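Local coordinates for putative PII-like nitrogen regulatory protein (Shewanella baltica, PDB 3CE8) that is of unknown function but, as a putative PII-like protein forming a trimer, may act in nitrogen regulation, at residues F51-R61 with E73-I83. Numbering follows the deposited sequence.
Sequences FSLGNICGFSR and EGYREFCKFEI. With EDO (1,2-ethanediol), chain E.
Two donors reach the carbonyl oxygen of Glu82: the backbone N of Ser52, at 2.9 Å from Glu82 O and lying in the carbonyl plane, and O1 of the bound 1,2-ethanediol, 3.1 Å from the same oxygen. From Ser52-Glu82 the antiparallel pairing runs to Ser60-Gly74, hydrogen-bonded pairs alternating with non-hydrogen-bonded ones; the Ser60 N to Gly74 O bond at the far end is weak, its N-H...O angle being 128°. Gly58 brings its backbone to the edge of the Phe78 ring, where a side chain on Gly58 would run into Phe78 CE1. Ile56 turns CG1 between its backbone N and carbonyl carbon (chi1 58°), which sets CD1 3.9 Å from Phe78 CB and CG1 3.7 Å from Lys80 CB. On the sheet face carrying Leu53 and Phe81, Leu53 CB lies over the Phe81 ring, 4.2 Å from its centroid, a CH-pi contact. Farther along, Tyr75 CB stands over one face of the Phe59 ring, 3.5 Å from its centroid, likewise CH-pi, while the two rings, 39° apart in plane, meet obliquely. Phe59 also stacks on Phe51 of a neighbouring subunit, so an alanine here would probably leave both Tyr75 CB and that ring without their aromatic partner. Residues 57-60 pair with a strand of that subunit, extending the sheet across the interface; strands 50-60 and 74-86 form the long hairpin of a ferredoxin-like fold, consistent with a PII-like trimer.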
ATOM      1  N   PHE A  51     -10.810   5.137   7.761  1.00 29.68           N
ATOM      2  CA  PHE A  51     -10.167   4.030   6.981  1.00 26.90           C
ATOM      3  C   PHE A  51     -10.367   4.208   5.502  1.00 25.35           C
ATOM      4  O   PHE A  51     -11.159   5.031   5.070  1.00 23.52           O
ATOM      5  CB  PHE A  51     -10.671   2.639   7.375  1.00 26.33           C
ATOM      6  CG  PHE A  51     -12.160   2.462   7.232  1.00 27.75           C
ATOM      7  CD1 PHE A  51     -13.021   2.874   8.237  1.00 25.90           C
ATOM      8  CD2 PHE A  51     -12.700   1.886   6.089  1.00 27.80           C
ATOM      9  CE1 PHE A  51     -14.383   2.734   8.090  1.00 27.22           C
ATOM     10  CE2 PHE A  51     -14.067   1.740   5.944  1.00 29.24           C
ATOM     11  CZ  PHE A  51     -14.907   2.157   6.943  1.00 27.88           C
ATOM     12  N   SER A  52      -9.641   3.407   4.740  1.00 24.60           N
ATOM     13  CA  SER A  52      -9.756   3.472   3.287  1.00 23.72           C
ATOM     14  C   SER A  52      -9.993   2.118   2.696  1.00 23.65           C
ATOM     15  O   SER A  52      -9.694   1.092   3.284  1.00 25.95           O
ATOM     16  CB  SER A  52      -8.507   4.057   2.635  1.00 23.59           C
ATOM     17  OG  SER A  52      -7.541   3.054   2.357  1.00 30.54           O
ATOM     18  N   LEU A  53     -10.550   2.127   1.507  1.00 23.81           N
ATOM     19  CA  LEU A  53     -10.793   0.873   0.793  1.00 24.10           C
ATOM     20  C   LEU A  53     -10.734   1.021  -0.707  1.00 22.91           C
ATOM     21  O   LEU A  53     -11.174   1.991  -1.279  1.00 21.66           O
ATOM     22  CB  LEU A  53     -12.122   0.260   1.205  1.00 25.01           C
ATOM     23  CG  LEU A  53     -13.414   0.858   0.732  1.00 24.49           C
ATOM     24  CD1 LEU A  53     -13.669   0.298  -0.639  1.00 31.50           C
ATOM     25  CD2 LEU A  53     -14.519   0.444   1.671  1.00 30.27           C
ATOM     26  N   GLY A  54     -10.110   0.042  -1.321  1.00 22.60           N
ATOM     27  CA  GLY A  54      -9.991   0.019  -2.759  1.00 22.66           C
ATOM     28  C   GLY A  54     -10.116  -1.365  -3.345  1.00 23.23           C
ATOM     29  O   GLY A  54      -9.944  -2.366  -2.668  1.00 25.47           O
ATOM     30  N   ASN A  55     -10.422  -1.402  -4.620  1.00 23.23           N
ATOM     31  CA  ASN A  55     -10.515  -2.656  -5.366  1.00 24.01           C
ATOM     32  C   ASN A  55      -9.148  -3.151  -5.811  1.00 24.17           C
ATOM     33  O   ASN A  55      -8.338  -2.393  -6.321  1.00 24.91           O
ATOM     34  CB  ASN A  55     -11.424  -2.493  -6.594  1.00 23.59           C
ATOM     35  CG  ASN A  55     -12.909  -2.495  -6.228  1.00 26.88           C
ATOM     36  OD1 ASN A  55     -13.335  -3.062  -5.192  1.00 26.37           O
ATOM     37  ND2 ASN A  55     -13.712  -1.885  -7.093  1.00 28.06           N
ATOM     38  N   ILE A  56      -8.886  -4.425  -5.563  1.00 24.15           N
ATOM     39  CA  ILE A  56      -7.666  -5.088  -6.069  1.00 24.00           C
ATOM     40  C   ILE A  56      -7.992  -6.483  -6.621  1.00 23.98           C
ATOM     41  O   ILE A  56      -9.007  -7.096  -6.308  1.00 23.51           O
ATOM     42  CB  ILE A  56      -6.448  -5.153  -5.050  1.00 24.00           C
ATOM     43  CG1 ILE A  56      -6.830  -5.881  -3.758  1.00 26.43           C
ATOM     44  CG2 ILE A  56      -5.808  -3.745  -4.792  1.00 23.56           C
ATOM     45  CD1 ILE A  56      -6.975  -7.355  -3.951  1.00 25.74           C
ATOM     46  N   CYS A  57      -7.117  -6.939  -7.496  1.00 23.60           N
ATOM     47  CA  CYS A  57      -7.187  -8.273  -8.051  1.00 24.15           C
ATOM     48  C   CYS A  57      -6.253  -9.210  -7.256  1.00 25.03           C
ATOM     49  O   CYS A  57      -5.079  -8.902  -7.031  1.00 26.13           O
ATOM     50  CB  CYS A  57      -6.783  -8.201  -9.495  1.00 24.05           C
ATOM     51  SG  CYS A  57      -7.228  -9.622 -10.297  1.00 34.39           S
ATOM     52  N   GLY A  58      -6.781 -10.334  -6.792  1.00 24.80           N
ATOM     53  CA  GLY A  58      -6.013 -11.241  -5.930  1.00 24.01           C
ATOM     54  C   GLY A  58      -5.894 -12.671  -6.380  1.00 24.97           C
ATOM     55  O   GLY A  58      -6.862 -13.314  -6.776  1.00 25.45           O
ATOM     56  N   PHE A  59      -4.666 -13.158  -6.330  1.00 25.14           N
ATOM     57  CA  PHE A  59      -4.372 -14.551  -6.648  1.00 24.82           C
ATOM     58  C   PHE A  59      -4.105 -15.339  -5.381  1.00 27.22           C
ATOM     59  O   PHE A  59      -3.869 -14.789  -4.279  1.00 26.77           O
ATOM     60  CB  PHE A  59      -3.186 -14.682  -7.587  1.00 23.87           C
ATOM     61  CG  PHE A  59      -3.416 -14.075  -8.941  1.00 19.56           C
ATOM     62  CD1 PHE A  59      -3.530 -12.706  -9.100  1.00 20.37           C
ATOM     63  CD2 PHE A  59      -3.488 -14.866 -10.055  1.00 18.34           C
ATOM     64  CE1 PHE A  59      -3.736 -12.162 -10.342  1.00 17.42           C
ATOM     65  CE2 PHE A  59      -3.696 -14.317 -11.300  1.00 17.27           C
ATOM     66  CZ  PHE A  59      -3.815 -12.965 -11.437  1.00 15.66           C
ATOM     67  N   SER A  60      -4.160 -16.648  -5.572  1.00 30.41           N
ATOM     68  CA  SER A  60      -3.965 -17.620  -4.474  1.00 33.59           C
ATOM     69  C   SER A  60      -4.106 -19.084  -4.885  1.00 35.62           C
ATOM     70  O   SER A  60      -4.497 -19.377  -6.009  1.00 36.42           O
ATOM     71  CB  SER A  60      -4.953 -17.329  -3.354  1.00 34.41           C
ATOM     72  OG  SER A  60      -6.272 -17.318  -3.871  1.00 37.45           O
ATOM     73  N   ARG A  61      -3.780 -19.998  -3.969  1.00 37.86           N
ATOM     74  CA  ARG A  61      -3.868 -21.452  -4.247  1.00 39.31           C
ATOM     75  C   ARG A  61      -4.868 -22.231  -3.379  1.00 39.31           C
ATOM     76  O   ARG A  61      -5.468 -23.205  -3.859  1.00 39.62           O
ATOM     77  CB  ARG A  61      -2.469 -22.092  -4.189  1.00 39.57           C
ATOM     78  CG  ARG A  61      -1.460 -21.235  -3.425  1.00 42.86           C
ATOM     79  CD  ARG A  61      -0.000 -21.693  -3.637  1.00 45.47           C
ATOM     80  NE  ARG A  61       0.344 -21.959  -5.040  1.00 49.69           N
ATOM     81  CZ  ARG A  61       1.588 -22.156  -5.479  1.00 53.11           C
ATOM     82  NH1 ARG A  61       2.601 -22.054  -4.639  1.00 54.41           N
ATOM     83  NH2 ARG A  61       1.828 -22.426  -6.758  1.00 52.56           N
ATOM     84  N   GLU A  73      -3.248 -22.600  -8.832  1.00 42.38           N
ATOM     85  CA  GLU A  73      -3.745 -21.267  -8.484  1.00 42.81           C
ATOM     86  C   GLU A  73      -5.008 -20.842  -9.221  1.00 42.73           C
ATOM     87  O   GLU A  73      -5.275 -21.213 -10.370  1.00 42.35           O
ATOM     88  CB  GLU A  73      -2.672 -20.163  -8.656  1.00 42.73           C
ATOM     89  CG  GLU A  73      -1.717 -20.018  -7.478  1.00 42.75           C
ATOM     90  CD  GLU A  73      -1.346 -18.570  -7.250  1.00 43.87           C
ATOM     91  OE1 GLU A  73      -1.832 -17.757  -8.057  1.00 47.61           O
ATOM     92  OE2 GLU A  73      -0.620 -18.233  -6.275  1.00 40.29           O
ATOM     93  N   GLY A  74      -5.765 -20.045  -8.479  1.00 42.68           N
ATOM     94  CA  GLY A  74      -7.007 -19.415  -8.931  1.00 42.47           C
ATOM     95  C   GLY A  74      -7.037 -17.960  -8.495  1.00 42.62           C
ATOM     96  O   GLY A  74      -6.464 -17.592  -7.463  1.00 43.07           O
ATOM     97  N   TYR A  75      -7.721 -17.131  -9.269  1.00 42.61           N
ATOM     98  CA  TYR A  75      -7.749 -15.689  -8.989  1.00 42.53           C
ATOM     99  C   TYR A  75      -9.124 -15.027  -9.058  1.00 41.52           C
ATOM    100  O   TYR A  75     -10.105 -15.586  -9.559  1.00 42.60           O
ATOM    101  CB  TYR A  75      -6.845 -14.972  -9.980  1.00 43.22           C
ATOM    102  CG  TYR A  75      -7.558 -14.684 -11.270  1.00 45.47           C
ATOM    103  CD1 TYR A  75      -8.521 -13.689 -11.319  1.00 46.15           C
ATOM    104  CD2 TYR A  75      -7.284 -15.419 -12.429  1.00 48.77           C
ATOM    105  CE1 TYR A  75      -9.183 -13.419 -12.496  1.00 48.26           C
ATOM    106  CE2 TYR A  75      -7.933 -15.167 -13.604  1.00 49.99           C
ATOM    107  CZ  TYR A  75      -8.882 -14.171 -13.644  1.00 52.10           C
ATOM    108  OH  TYR A  75      -9.522 -13.945 -14.849  1.00 54.32           O
ATOM    109  N   ARG A  76      -9.138 -13.781  -8.620  1.00 39.26           N
ATOM    110  CA  ARG A  76     -10.378 -13.013  -8.488  1.00 38.39           C
ATOM    111  C   ARG A  76     -10.219 -11.593  -7.938  1.00 36.28           C
ATOM    112  O   ARG A  76      -9.126 -11.128  -7.649  1.00 36.47           O
ATOM    113  CB  ARG A  76     -11.365 -13.805  -7.612  1.00 40.01           C
ATOM    114  CG  ARG A  76     -12.278 -12.981  -6.659  1.00 46.70           C
ATOM    115  CD  ARG A  76     -13.564 -13.740  -6.140  1.00 54.04           C
ATOM    116  NE  ARG A  76     -13.318 -14.860  -5.215  1.00 59.53           N
ATOM    117  CZ  ARG A  76     -12.183 -15.560  -5.122  1.00 63.28           C
ATOM    118  NH1 ARG A  76     -11.155 -15.325  -5.933  1.00 65.64           N
ATOM    119  NH2 ARG A  76     -12.086 -16.541  -4.232  1.00 63.28           N
ATOM    120  N   GLU A  77     -11.355 -10.939  -7.757  1.00 34.12           N
ATOM    121  CA  GLU A  77     -11.429  -9.536  -7.318  1.00 32.47           C
ATOM    122  C   GLU A  77     -11.896  -9.357  -5.879  1.00 29.60           C
ATOM    123  O   GLU A  77     -12.908  -9.902  -5.440  1.00 28.76           O
ATOM    124  CB  GLU A  77     -12.363  -8.740  -8.247  1.00 33.48           C
ATOM    125  CG  GLU A  77     -12.372  -7.223  -8.016  1.00 40.92           C
ATOM    126  CD  GLU A  77     -11.230  -6.503  -8.758  1.00 50.47           C
ATOM    127  OE1 GLU A  77     -10.730  -7.060  -9.765  1.00 58.44           O
ATOM    128  OE2 GLU A  77     -10.847  -5.376  -8.359  1.00 53.04           O
ATOM    129  N   PHE A  78     -11.128  -8.556  -5.159  1.00 27.76           N
ATOM    130  CA  PHE A  78     -11.390  -8.269  -3.746  1.00 26.48           C
ATOM    131  C   PHE A  78     -11.394  -6.803  -3.414  1.00 24.62           C
ATOM    132  O   PHE A  78     -11.031  -5.916  -4.173  1.00 22.91           O
ATOM    133  CB  PHE A  78     -10.332  -8.899  -2.815  1.00 26.92           C
ATOM    134  CG  PHE A  78     -10.105 -10.365  -3.033  1.00 25.83           C
ATOM    135  CD1 PHE A  78      -9.244 -10.804  -4.024  1.00 26.61           C
ATOM    136  CD2 PHE A  78     -10.711 -11.297  -2.227  1.00 27.77           C
ATOM    137  CE1 PHE A  78      -9.014 -12.142  -4.229  1.00 23.70           C
ATOM    138  CE2 PHE A  78     -10.488 -12.648  -2.429  1.00 26.30           C
ATOM    139  CZ  PHE A  78      -9.639 -13.063  -3.428  1.00 23.74           C
ATOM    140  N   CYS A  79     -11.740  -6.610  -2.175  1.00 24.89           N
ATOM    141  CA  CYS A  79     -11.797  -5.306  -1.600  1.00 26.50           C
ATOM    142  C   CYS A  79     -10.655  -5.206  -0.608  1.00 24.70           C
ATOM    143  O   CYS A  79     -10.510  -6.029   0.276  1.00 25.50           O
ATOM    144  CB  CYS A  79     -13.160  -5.110  -0.935  1.00 28.42           C
ATOM    145  SG  CYS A  79     -13.401  -3.466  -0.212  1.00 45.02           S
ATOM    146  N   LYS A  80      -9.826  -4.195  -0.794  1.00 22.82           N
ATOM    147  CA  LYS A  80      -8.681  -3.967   0.061  1.00 22.25           C
ATOM    148  C   LYS A  80      -8.897  -2.749   0.935  1.00 22.10           C
ATOM    149  O   LYS A  80      -8.991  -1.585   0.484  1.00 20.96           O
ATOM    150  CB  LYS A  80      -7.405  -3.820  -0.772  1.00 21.66           C
ATOM    151  CG  LYS A  80      -6.095  -3.562  -0.011  1.00 20.04           C
ATOM    152  CD  LYS A  80      -5.018  -3.107  -1.016  1.00 24.29           C
ATOM    153  CE  LYS A  80      -3.672  -2.753  -0.440  1.00 28.61           C
ATOM    154  NZ  LYS A  80      -2.768  -2.152  -1.484  1.00 31.53           N
ATOM    155  N   PHE A  81      -8.952  -3.092   2.212  1.00 21.81           N
ATOM    156  CA  PHE A  81      -9.126  -2.154   3.303  1.00 22.19           C
ATOM    157  C   PHE A  81      -7.789  -1.854   3.924  1.00 21.85           C
ATOM    158  O   PHE A  81      -6.948  -2.732   4.088  1.00 23.44           O
ATOM    159  CB  PHE A  81      -9.995  -2.754   4.426  1.00 22.82           C
ATOM    160  CG  PHE A  81     -11.488  -2.855   4.100  1.00 25.61           C
ATOM    161  CD1 PHE A  81     -12.007  -3.976   3.475  1.00 25.11           C
ATOM    162  CD2 PHE A  81     -12.366  -1.844   4.474  1.00 23.84           C
ATOM    163  CE1 PHE A  81     -13.354  -4.060   3.208  1.00 26.09           C
ATOM    164  CE2 PHE A  81     -13.710  -1.926   4.190  1.00 23.65           C
ATOM    165  CZ  PHE A  81     -14.207  -3.028   3.569  1.00 22.88           C
ATOM    166  N   GLU A  82      -7.611  -0.592   4.262  1.00 20.47           N
ATOM    167  CA  GLU A  82      -6.445  -0.141   5.015  1.00 20.93           C
ATOM    168  C   GLU A  82      -6.943   0.664   6.195  1.00 20.81           C
ATOM    169  O   GLU A  82      -7.682   1.650   6.038  1.00 20.41           O
ATOM    170  CB  GLU A  82      -5.478   0.657   4.144  1.00 22.26           C
ATOM    171  CG  GLU A  82      -4.829  -0.205   3.084  1.00 22.04           C
ATOM    172  CD  GLU A  82      -3.667   0.452   2.366  1.00 29.61           C
ATOM    173  OE1 GLU A  82      -3.346   1.639   2.586  1.00 37.80           O
ATOM    174  OE2 GLU A  82      -3.040  -0.259   1.582  1.00 34.62           O
ATOM    175  N   ILE A  83      -6.545   0.183   7.370  1.00 21.15           N
ATOM    176  CA  ILE A  83      -7.000   0.694   8.655  1.00 21.32           C
ATOM    177  C   ILE A  83      -5.891   1.011   9.654  1.00 22.59           C
ATOM    178  O   ILE A  83      -5.280   0.154  10.283  1.00 24.33           O
ATOM    179  CB  ILE A  83      -7.959  -0.331   9.303  1.00 21.54           C
ATOM    180  CG1 ILE A  83      -9.016  -0.754   8.277  1.00 21.17           C
ATOM    181  CG2 ILE A  83      -8.605   0.207  10.605  1.00 21.63           C
ATOM    182  CD1 ILE A  83      -9.422  -2.156   8.469  1.00 16.03           C
TER
HETATM  183  C1  EDO E 105      -5.993   4.717   6.635  1.00 81.79           C
HETATM  184  O1  EDO E 105      -6.761   4.575   5.435  1.00 80.99           O
HETATM  185  C2  EDO E 105      -6.550   5.816   7.522  1.00 81.06           C
HETATM  186  O2  EDO E 105      -7.145   5.024   8.531  1.00 79.27           O